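Local coordinates for protein putative 6-pyruvoyl tetrahydrobiopterin synthase (Caenorhabditis elegans, PDB 2G64) that probably converts 7,8-dihydroneopterin triphosphate into 6-pyruvoyl tetrahydropterin, a zinc-dependent step in the synthesis of the cofactor tetrahydrobiopterin, at residues E110-K113 with S114-N118. The protein carries 1 engineered substitution. Residues are numbered along the deposited sequence; the frame is centred on the assembly and turned at random. Where two conformers were deposited one is given.
Sequences EKLK and SVMSN
Leu112 and Met116 meet on the buried side of the last turn of helix 101-115, where the helix gives way to loop. The two side chains slant across one another: with CG anti to the carbonyl carbon (chi1 -83°), Met116 sets CG 3.8 Å from Leu112 CD1, and the extended chi2 (178°) carries SD on to 3.9 Å from Leu112 CG. Cutting Leu112 back to an alanine here is likely to deprive Met116 CG and SD of the branch they lie against and open a gap beneath the helix end.

The polar side illustrates how a C-terminal turn changes its bonding. Ser114 N still reaches back four residues to Glu110 O (3.0 Å), whereas Val115 N takes Leu112 O at 2.9 Å, a three-residue step that marks the tightening of the turn. Ser114 OG donates to Lys111 O at 2.7 Å, engaging that carbonyl by a side chain. Bent at chi2 (78°), Lys111 turns its chain so that NZ shares a water with this same hydroxyl.

Leu112 touches Trp50 and Val52 of strand 44-57, Met116 packs on Leu54 of that strand, both touch Leu122 of strand 122-128, and Val78 of helix 68-80 flanks Leu112. The helix end thus rests against the sheet and its companion helix, consistent with the T-fold of this enzyme family, away from the zinc site.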
loop_
_atom_site.group_PDB
_atom_site.type_symbol
_atom_site.label_atom_id
_atom_site.label_comp_id
_atom_site.label_asym_id
_atom_site.label_seq_id
_atom_site.Cartn_x
_atom_site.Cartn_y
_atom_site.Cartn_z
ATOM N N GLU A 110 21.562 0.177 -16.611
ATOM C CA GLU A 110 22.512 0.490 -17.678
ATOM C C GLU A 110 21.871 1.243 -18.848
ATOM O O GLU A 110 22.470 2.178 -19.396
ATOM C CB GLU A 110 23.242 -0.775 -18.149
ATOM C CG GLU A 110 24.216 -1.354 -17.111
ATOM C CD GLU A 110 25.345 -0.379 -16.728
ATOM O OE1 GLU A 110 25.688 0.503 -17.542
ATOM O OE2 GLU A 110 25.893 -0.495 -15.607
ATOM N N LYS A 111 20.654 0.847 -19.234
ATOM C CA LYS A 111 19.938 1.537 -20.311
ATOM C C LYS A 111 19.608 2.988 -19.914
ATOM O O LYS A 111 19.749 3.926 -20.711
ATOM C CB LYS A 111 18.665 0.776 -20.699
ATOM C CG LYS A 111 17.840 1.457 -21.776
ATOM C CD LYS A 111 18.474 1.224 -23.153
ATOM C CE LYS A 111 17.860 2.140 -24.203
ATOM N NZ LYS A 111 18.699 2.171 -25.436
ATOM N N LEU A 112 19.199 3.179 -18.667
ATOM C CA LEU A 112 18.905 4.534 -18.197
ATOM C C LEU A 112 20.184 5.342 -18.200
ATOM O O LEU A 112 20.212 6.456 -18.709
ATOM C CB LEU A 112 18.303 4.540 -16.802
ATOM C CG LEU A 112 18.025 5.931 -16.241
ATOM C CD1 LEU A 112 17.112 6.721 -17.199
ATOM C CD2 LEU A 112 17.424 5.853 -14.820
ATOM N N LYS A 113 21.239 4.778 -17.637
ATOM C CA LYS A 113 22.514 5.508 -17.599
ATOM C C LYS A 113 22.918 5.989 -19.007
ATOM O O LYS A 113 23.404 7.119 -19.181
ATOM C CB LYS A 113 23.584 4.656 -16.942
ATOM C CG LYS A 113 24.690 5.430 -16.260
ATOM C CD LYS A 113 25.431 4.513 -15.304
ATOM C CE LYS A 113 26.930 4.735 -15.358
ATOM N NZ LYS A 113 27.665 3.665 -14.619
ATOM N N SER A 114 22.646 5.148 -20.004
ATOM C CA SER A 114 22.935 5.410 -21.408
ATOM C C SER A 114 22.148 6.565 -22.041
ATOM O O SER A 114 22.569 7.109 -23.052
ATOM C CB SER A 114 22.762 4.125 -22.235
ATOM O OG SER A 114 21.452 4.010 -22.752
ATOM N N VAL A 115 21.013 6.943 -21.459
ATOM C CA VAL A 115 20.186 7.997 -22.044
ATOM C C VAL A 115 20.142 9.264 -21.198
ATOM O O VAL A 115 19.565 10.272 -21.603
ATOM C CB VAL A 115 18.738 7.533 -22.410
ATOM C CG1 VAL A 115 18.768 6.399 -23.433
ATOM C CG2 VAL A 115 17.915 7.155 -21.167
ATOM N N MET A 116 20.769 9.228 -20.027
ATOM C CA MET A 116 20.632 10.344 -19.090
ATOM C C MET A 116 21.429 11.574 -19.483
ATOM O O MET A 116 22.592 11.465 -19.854
ATOM C CB MET A 116 21.030 9.924 -17.680
ATOM C CG MET A 116 19.925 9.239 -16.926
ATOM S SD MET A 116 20.498 8.731 -15.309
ATOM C CE MET A 116 20.242 10.266 -14.382
ATOM N N SER A 117 20.795 12.737 -19.352
ATOM C CA SER A 117 21.484 14.030 -19.496
ATOM C C SER A 117 22.624 14.228 -18.488
ATOM O O SER A 117 23.681 14.754 -18.838
ATOM C CB SER A 117 20.492 15.218 -19.499
ATOM O OG SER A 117 19.656 15.275 -18.340
ATOM N N ASN A 118 22.420 13.779 -17.253
ATOM C CA ASN A 118 23.480 13.797 -16.234
ATOM C C ASN A 118 23.585 12.460 -15.483
ATOM O O ASN A 118 23.020 12.302 -14.387
ATOM C CB ASN A 118 23.263 14.971 -15.255
ATOM C CG ASN A 118 24.277 14.993 -14.110
ATOM O OD1 ASN A 118 25.414 14.540 -14.258
ATOM N ND2 ASN A 118 23.864 15.531 -12.964
HETATM O O HOH W 1 20.717 3.842 -25.156
#